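PDB 2GF4: protein Vng1086c from Halobacterium sp., which is of unknown function but binds calcium and belongs to the uncharacterised protein family UPF0058. Local coordinates for residues D18-F23 against N60-A65; Q12-K17 against A32-L37. All coordinates share one frame; numbering follows the deposited sequence.

Contact 1: residues D18-F23 against N60-A65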
ATOM      1  N   ASP A  18     -14.598   4.163 -12.705  1.00 27.63           N
ATOM      2  CA  ASP A  18     -15.596   5.068 -13.252  1.00 29.74           C
ATOM      3  C   ASP A  18     -16.695   5.305 -12.249  1.00 30.59           C
ATOM      4  O   ASP A  18     -17.151   6.441 -12.118  1.00 30.23           O
ATOM      5  CB  ASP A  18     -16.075   4.529 -14.583  1.00 31.54           C
ATOM      6  CG  ASP A  18     -14.994   4.666 -15.653  1.00 32.36           C
ATOM      7  OD1 ASP A  18     -14.123   5.558 -15.540  1.00 34.10           O
ATOM      8  OD2 ASP A  18     -14.988   3.909 -16.626  1.00 36.69           O
ATOM      9  N   GLN A  19     -17.105   4.252 -11.537  1.00 30.39           N
ATOM     10  CA  GLN A  19     -18.110   4.326 -10.476  1.00 29.51           C
ATOM     11  C   GLN A  19     -17.639   5.382  -9.452  1.00 29.47           C
ATOM     12  O   GLN A  19     -18.388   6.311  -9.151  1.00 29.10           O
ATOM     13  CB  GLN A  19     -18.184   2.969  -9.789  1.00 29.60           C
ATOM     14  CG  GLN A  19     -19.325   2.895  -8.836  1.00 30.19           C
ATOM     15  CD  GLN A  19     -19.410   1.590  -8.086  1.00 30.85           C
ATOM     16  OE1 GLN A  19     -18.560   0.706  -8.212  1.00 26.86           O
ATOM     17  NE2 GLN A  19     -20.447   1.479  -7.290  1.00 27.94           N
ATOM     18  N   PHE A  20     -16.412   5.231  -8.919  1.00 29.24           N
ATOM     19  CA  PHE A  20     -15.849   6.157  -7.932  1.00 29.15           C
ATOM     20  C   PHE A  20     -15.827   7.607  -8.441  1.00 29.56           C
ATOM     21  O   PHE A  20     -16.256   8.500  -7.709  1.00 28.35           O
ATOM     22  CB  PHE A  20     -14.420   5.712  -7.580  1.00 26.86           C
ATOM     23  CG  PHE A  20     -13.679   6.648  -6.663  1.00 28.82           C
ATOM     24  CD1 PHE A  20     -13.727   6.505  -5.283  1.00 28.89           C
ATOM     25  CD2 PHE A  20     -12.895   7.663  -7.191  1.00 29.61           C
ATOM     26  CE1 PHE A  20     -12.987   7.354  -4.467  1.00 29.38           C
ATOM     27  CE2 PHE A  20     -12.164   8.499  -6.370  1.00 28.35           C
ATOM     28  CZ  PHE A  20     -12.213   8.346  -5.016  1.00 29.41           C
ATOM     29  N   LEU A  21     -15.363   7.830  -9.676  1.00 29.58           N
ATOM     30  CA  LEU A  21     -15.283   9.186 -10.203  1.00 31.42           C
ATOM     31  C   LEU A  21     -16.648   9.791 -10.349  1.00 33.81           C
ATOM     32  O   LEU A  21     -16.779  11.008 -10.449  1.00 36.52           O
ATOM     33  CB  LEU A  21     -14.517   9.188 -11.517  1.00 30.00           C
ATOM     34  CG  LEU A  21     -13.028   8.845 -11.336  1.00 27.88           C
ATOM     35  CD1 LEU A  21     -12.522   8.632 -12.702  1.00 26.60           C
ATOM     36  CD2 LEU A  21     -12.217   9.929 -10.635  1.00 24.84           C
ATOM     37  N   GLY A  22     -17.674   8.943 -10.348  1.00 36.23           N
ATOM     38  CA  GLY A  22     -19.022   9.463 -10.419  1.00 36.43           C
ATOM     39  C   GLY A  22     -19.530   9.879  -9.035  1.00 36.82           C
ATOM     40  O   GLY A  22     -20.612  10.464  -8.954  1.00 38.78           O
ATOM     41  N   PHE A  23     -18.801   9.646  -7.954  1.00 37.42           N
ATOM     42  CA  PHE A  23     -19.356  10.030  -6.660  1.00 38.27           C
ATOM     43  C   PHE A  23     -19.281  11.509  -6.319  1.00 40.71           C
ATOM     44  O   PHE A  23     -18.665  12.321  -7.011  1.00 40.26           O
ATOM     45  CB  PHE A  23     -18.702   9.224  -5.539  1.00 34.37           C
ATOM     46  CG  PHE A  23     -19.005   7.755  -5.582  1.00 31.82           C
ATOM     47  CD1 PHE A  23     -20.158   7.272  -6.187  1.00 32.02           C
ATOM     48  CD2 PHE A  23     -18.154   6.855  -4.989  1.00 31.02           C
ATOM     49  CE1 PHE A  23     -20.415   5.912  -6.206  1.00 31.75           C
ATOM     50  CE2 PHE A  23     -18.418   5.514  -5.015  1.00 30.83           C
ATOM     51  CZ  PHE A  23     -19.546   5.043  -5.613  1.00 30.19           C
ATOM     52  N   ASN A  60      -4.479  -0.155  -5.517  1.00 29.52           N
ATOM     53  CA  ASN A  60      -3.748   0.739  -4.679  1.00 29.80           C
ATOM     54  C   ASN A  60      -4.379   2.093  -4.614  1.00 27.12           C
ATOM     55  O   ASN A  60      -4.487   2.690  -3.546  1.00 24.16           O
ATOM     56  CB  ASN A  60      -2.418   0.899  -5.267  1.00 35.15           C
ATOM     57  CG  ASN A  60      -1.406   0.855  -4.271  1.00 42.08           C
ATOM     58  OD1 ASN A  60      -0.826   1.865  -3.921  1.00 47.51           O
ATOM     59  ND2 ASN A  60      -1.189  -0.326  -3.735  1.00 47.04           N
ATOM     60  N   ALA A  61      -4.760   2.618  -5.764  1.00 24.75           N
ATOM     61  CA  ALA A  61      -5.327   3.942  -5.760  1.00 25.81           C
ATOM     62  C   ALA A  61      -6.666   4.016  -5.085  1.00 26.48           C
ATOM     63  O   ALA A  61      -6.977   5.036  -4.468  1.00 24.38           O
ATOM     64  CB  ALA A  61      -5.445   4.415  -7.123  1.00 26.98           C
ATOM     65  N   LEU A  62      -7.483   2.981  -5.216  1.00 27.06           N
ATOM     66  CA  LEU A  62      -8.768   3.023  -4.556  1.00 26.56           C
ATOM     67  C   LEU A  62      -8.492   3.051  -3.053  1.00 24.58           C
ATOM     68  O   LEU A  62      -9.120   3.828  -2.340  1.00 21.98           O
ATOM     69  CB  LEU A  62      -9.545   1.781  -4.926  1.00 28.24           C
ATOM     70  CG  LEU A  62     -10.999   1.807  -4.509  1.00 32.19           C
ATOM     71  CD1 LEU A  62     -11.735   2.852  -5.310  1.00 33.39           C
ATOM     72  CD2 LEU A  62     -11.577   0.451  -4.756  1.00 31.65           C
ATOM     73  N   ALA A  63      -7.561   2.241  -2.568  1.00 24.10           N
ATOM     74  CA  ALA A  63      -7.290   2.226  -1.135  1.00 25.48           C
ATOM     75  C   ALA A  63      -6.733   3.553  -0.653  1.00 28.21           C
ATOM     76  O   ALA A  63      -7.127   4.016   0.414  1.00 29.61           O
ATOM     77  CB  ALA A  63      -6.369   1.130  -0.840  1.00 22.50           C
ATOM     78  N   ALA A  64      -5.844   4.175  -1.421  1.00 29.06           N
ATOM     79  CA  ALA A  64      -5.315   5.482  -1.024  1.00 30.07           C
ATOM     80  C   ALA A  64      -6.442   6.517  -0.969  1.00 30.50           C
ATOM     81  O   ALA A  64      -6.413   7.391  -0.110  1.00 32.42           O
ATOM     82  CB  ALA A  64      -4.293   5.927  -2.003  1.00 30.61           C
ATOM     83  N   ALA A  65      -7.413   6.461  -1.874  1.00 28.24           N
ATOM     84  CA  ALA A  65      -8.497   7.427  -1.807  1.00 26.43           C
ATOM     85  C   ALA A  65      -9.359   7.212  -0.552  1.00 25.55           C
ATOM     86  O   ALA A  65      -9.885   8.176  -0.009  1.00 25.85           O
ATOM     87  CB  ALA A  65      -9.322   7.303  -3.011  1.00 23.72           C
TER
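The carbonyl oxygen of F20 accepts the backbone N-H of F23, with F23 N 2.8 Å from F20 O; this bond ties the backbone of F20 to F23 at the end of the segment, and the F20 ring is the group from 18-23 that meets 60-65. One residue earlier the chain repeats the three-residue step, G22 N to Q19 O at 3.0 Å. Across to helix 48-71 the contacts are purely apolar. The F20 ring CZ sits 3.7 Å from CB of A65, and ring CE1 is 3.9 Å from the same methyl. On the same side of the ring CD1 meets the CD1 methyl of L62 at 4.2 Å, a looser touch. Both methyls approach the ring obliquely. CG of F20 stands anti to its nitrogen (chi1 175°), which projects the ring from helix 3-21 toward its partner; L62, also anti at chi1 -170°, runs past it in the opposite direction. V26 and A30 of the following loop pack on F20 as well, and L62 touches M13 of the second subunit. F20 and L62 are both buried, yet the two segments bury just 115 Å² between them. With one aromatic ring against two methyls and no polar pair among the contacts, cohesion here rests on hydrophobic burial and dispersion, without the directional restraint that a polar bond would add.

Contact 2: residues Q12-K17 against A32-L37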
ATOM      1  N   GLN A  12     -13.206  -4.894 -15.014  1.00 23.08           N
ATOM      2  CA  GLN A  12     -14.065  -4.578 -13.884  1.00 23.96           C
ATOM      3  C   GLN A  12     -13.465  -3.507 -12.964  1.00 23.63           C
ATOM      4  O   GLN A  12     -14.216  -2.665 -12.461  1.00 21.74           O
ATOM      5  CB  GLN A  12     -14.391  -5.854 -13.105  1.00 26.20           C
ATOM      6  CG  GLN A  12     -15.354  -6.792 -13.847  1.00 30.16           C
ATOM      7  CD  GLN A  12     -16.642  -6.116 -14.295  1.00 32.01           C
ATOM      8  OE1 GLN A  12     -17.176  -5.239 -13.623  1.00 33.78           O
ATOM      9  NE2 GLN A  12     -17.159  -6.568 -15.419  1.00 33.57           N
HETATM   10  N   MSE A  13     -12.151  -3.512 -12.738  1.00 22.11           N
HETATM   11  CA  MSE A  13     -11.553  -2.486 -11.886  1.00 21.90           C
HETATM   12  C   MSE A  13     -11.714  -1.139 -12.562  1.00 21.80           C
HETATM   13  O   MSE A  13     -11.730  -0.113 -11.870  1.00 19.69           O
HETATM   14  CB  MSE A  13     -10.082  -2.782 -11.659  1.00 23.03           C
HETATM   15  CG  MSE A  13      -9.920  -3.872 -10.587  1.00 24.70           C
HETATM   16 SE   MSE A  13     -10.710  -3.305  -8.789  1.00 37.21          SE
HETATM   17  CE  MSE A  13      -9.495  -1.737  -8.206  1.00 28.07           C
ATOM     18  N   VAL A  14     -11.808  -1.109 -13.891  1.00 21.86           N
ATOM     19  CA  VAL A  14     -12.004   0.173 -14.549  1.00 21.69           C
ATOM     20  C   VAL A  14     -13.470   0.553 -14.315  1.00 23.10           C
ATOM     21  O   VAL A  14     -13.771   1.752 -14.167  1.00 22.07           O
ATOM     22  CB  VAL A  14     -11.618   0.069 -15.997  1.00 22.48           C
ATOM     23  CG1 VAL A  14     -12.160   1.222 -16.741  1.00 22.24           C
ATOM     24  CG2 VAL A  14     -10.111   0.106 -16.064  1.00 20.25           C
ATOM     25  N   ASN A  15     -14.379  -0.431 -14.274  1.00 22.68           N
ATOM     26  CA  ASN A  15     -15.769  -0.100 -13.932  1.00 25.53           C
ATOM     27  C   ASN A  15     -15.764   0.488 -12.504  1.00 24.64           C
ATOM     28  O   ASN A  15     -16.496   1.442 -12.268  1.00 26.96           O
ATOM     29  CB  ASN A  15     -16.652  -1.332 -13.980  1.00 25.09           C
ATOM     30  CG  ASN A  15     -16.947  -1.767 -15.401  1.00 26.72           C
ATOM     31  OD1 ASN A  15     -17.495  -2.826 -15.634  1.00 29.97           O
ATOM     32  ND2 ASN A  15     -16.568  -0.919 -16.369  1.00 22.93           N
ATOM     33  N   ILE A  16     -14.971  -0.039 -11.555  1.00 24.42           N
ATOM     34  CA  ILE A  16     -14.938   0.521 -10.193  1.00 24.16           C
ATOM     35  C   ILE A  16     -14.467   1.992 -10.278  1.00 25.29           C
ATOM     36  O   ILE A  16     -15.112   2.885  -9.713  1.00 23.87           O
ATOM     37  CB  ILE A  16     -13.967  -0.304  -9.312  1.00 24.70           C
ATOM     38  CG1 ILE A  16     -14.511  -1.718  -9.087  1.00 23.66           C
ATOM     39  CG2 ILE A  16     -13.788   0.364  -8.009  1.00 22.60           C
ATOM     40  CD1 ILE A  16     -15.604  -1.781  -8.183  1.00 24.00           C
ATOM     41  N   LYS A  17     -13.350   2.241 -10.969  1.00 25.94           N
ATOM     42  CA  LYS A  17     -12.824   3.587 -11.135  1.00 26.09           C
ATOM     43  C   LYS A  17     -13.864   4.554 -11.660  1.00 26.46           C
ATOM     44  O   LYS A  17     -13.984   5.654 -11.128  1.00 24.56           O
ATOM     45  CB  LYS A  17     -11.688   3.568 -12.124  1.00 26.71           C
ATOM     46  CG  LYS A  17     -11.289   4.962 -12.436  1.00 26.70           C
ATOM     47  CD  LYS A  17      -9.880   5.019 -12.797  1.00 28.34           C
ATOM     48  CE  LYS A  17      -9.753   4.731 -14.221  1.00 29.55           C
ATOM     49  NZ  LYS A  17     -10.496   5.696 -15.032  1.00 34.45           N
ATOM     50  N   ALA A  32      -4.225   9.008 -10.890  1.00 27.02           N
ATOM     51  CA  ALA A  32      -3.243   9.512 -11.819  1.00 29.98           C
ATOM     52  C   ALA A  32      -2.071   8.610 -12.089  1.00 29.68           C
ATOM     53  O   ALA A  32      -1.506   8.695 -13.179  1.00 29.19           O
ATOM     54  CB  ALA A  32      -2.795  10.811 -11.393  1.00 31.54           C
ATOM     55  N   ALA A  33      -1.701   7.742 -11.159  1.00 28.31           N
ATOM     56  CA  ALA A  33      -0.610   6.835 -11.473  1.00 28.76           C
ATOM     57  C   ALA A  33      -1.068   5.767 -12.473  1.00 28.20           C
ATOM     58  O   ALA A  33      -0.275   5.390 -13.339  1.00 27.90           O
ATOM     59  CB  ALA A  33      -0.160   6.199 -10.279  1.00 30.27           C
ATOM     60  N   TYR A  34      -2.295   5.251 -12.354  1.00 27.12           N
ATOM     61  CA  TYR A  34      -2.761   4.267 -13.323  1.00 25.27           C
ATOM     62  C   TYR A  34      -2.745   4.911 -14.713  1.00 25.03           C
ATOM     63  O   TYR A  34      -2.311   4.257 -15.649  1.00 24.84           O
ATOM     64  CB  TYR A  34      -4.176   3.823 -12.981  1.00 23.41           C
ATOM     65  CG  TYR A  34      -4.875   3.094 -14.088  1.00 23.87           C
ATOM     66  CD1 TYR A  34      -4.635   1.745 -14.323  1.00 20.97           C
ATOM     67  CD2 TYR A  34      -5.817   3.747 -14.869  1.00 22.80           C
ATOM     68  CE1 TYR A  34      -5.317   1.080 -15.289  1.00 22.46           C
ATOM     69  CE2 TYR A  34      -6.493   3.090 -15.841  1.00 22.16           C
ATOM     70  CZ  TYR A  34      -6.238   1.762 -16.033  1.00 21.96           C
ATOM     71  OH  TYR A  34      -6.894   1.094 -17.018  1.00 21.88           O
ATOM     72  N   GLU A  35      -3.181   6.164 -14.866  1.00 26.34           N
ATOM     73  CA  GLU A  35      -3.188   6.770 -16.199  1.00 29.15           C
ATOM     74  C   GLU A  35      -1.781   6.950 -16.766  1.00 29.65           C
ATOM     75  O   GLU A  35      -1.616   6.905 -17.980  1.00 29.88           O
ATOM     76  CB  GLU A  35      -3.934   8.096 -16.149  1.00 29.73           C
ATOM     77  CG  GLU A  35      -5.337   7.983 -15.546  1.00 34.20           C
ATOM     78  CD  GLU A  35      -6.345   7.412 -16.507  1.00 36.45           C
ATOM     79  OE1 GLU A  35      -6.033   7.338 -17.711  1.00 38.24           O
ATOM     80  OE2 GLU A  35      -7.473   7.043 -16.100  1.00 35.62           O
ATOM     81  N   GLU A  36      -0.772   7.153 -15.921  1.00 31.09           N
ATOM     82  CA  GLU A  36       0.593   7.271 -16.429  1.00 31.17           C
ATOM     83  C   GLU A  36       1.021   5.962 -17.061  1.00 27.27           C
ATOM     84  O   GLU A  36       1.796   5.974 -18.006  1.00 27.18           O
ATOM     85  CB  GLU A  36       1.568   7.559 -15.306  1.00 36.70           C
ATOM     86  CG  GLU A  36       1.367   8.902 -14.690  1.00 47.48           C
ATOM     87  CD  GLU A  36       2.355   9.172 -13.580  1.00 53.35           C
ATOM     88  OE1 GLU A  36       3.370   8.442 -13.460  1.00 56.56           O
ATOM     89  OE2 GLU A  36       2.138  10.135 -12.819  1.00 57.11           O
ATOM     90  N   LEU A  37       0.567   4.831 -16.542  1.00 24.41           N
ATOM     91  CA  LEU A  37       0.977   3.566 -17.119  1.00 23.46           C
ATOM     92  C   LEU A  37       0.474   3.394 -18.559  1.00 23.48           C
ATOM     93  O   LEU A  37       1.149   2.772 -19.373  1.00 22.36           O
ATOM     94  CB  LEU A  37       0.437   2.436 -16.238  1.00 22.64           C
ATOM     95  CG  LEU A  37       0.598   1.013 -16.781  1.00 22.14           C
ATOM     96  CD1 LEU A  37       2.035   0.728 -16.856  1.00 24.27           C
ATOM     97  CD2 LEU A  37      -0.061   0.007 -15.906  1.00 22.99           C
TER
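Just before the calcium site, where D38 and E40 bind the ion, the short helix 32-37 reaches helix 3-21 through Y34 and E35; the E35 side chain comes about 4 Å from the calcium at the nearest atoms. The segment axes come no closer than 13.1 Å, at 136° between their directions, so long side chains must span the gap. Y34, CG anti to the backbone nitrogen (chi1 165°), extends its ring to helix 3-21, where its OH lies 3.5 Å from the CG2 methyl of V14, the two side chains crossing nearly at a right angle. That hydroxyl is hydrogen-bonded to NE2 of H10. The bend of K17 at chi3 (86°) brings CE to 4.0 Å from CE2 of Y34, oblique to the ring, and a further bend at chi4 directs NZ to E35: NZ and OE2 are 3.5 Å apart, a salt bridge whose hydrogen bond is weak. OE2 also lies at the Y34 ring edge, in its plane. With K17 and the calcium both near the E35 side chain, its negative charge is probably favoured. P41, in the following loop, packs on V14 and Y34, and helix 48-71 sets A54 and L58 against Y34.

How the contacts relate
Both contacts use helix 3-21, at successive positions along it, but with different partners: helix 48-71 in contact 1 and helix 32-37 in contact 2. Their centres lie 9 Å apart, and they join directly where CD2 of L62 packs 3.9 Å from CG2 of I16. Contact 1 is the more central, about 5 Å from the centre of the chain against about 8 Å, and is entirely apolar. Contact 2 is partly buried and grades from valine and tyrosine packing to an ion pair at an exposed glutamate beside the calcium. Each also has residues packed on the second subunit, so helix 3-21 serves both the chain's own fold and the assembly.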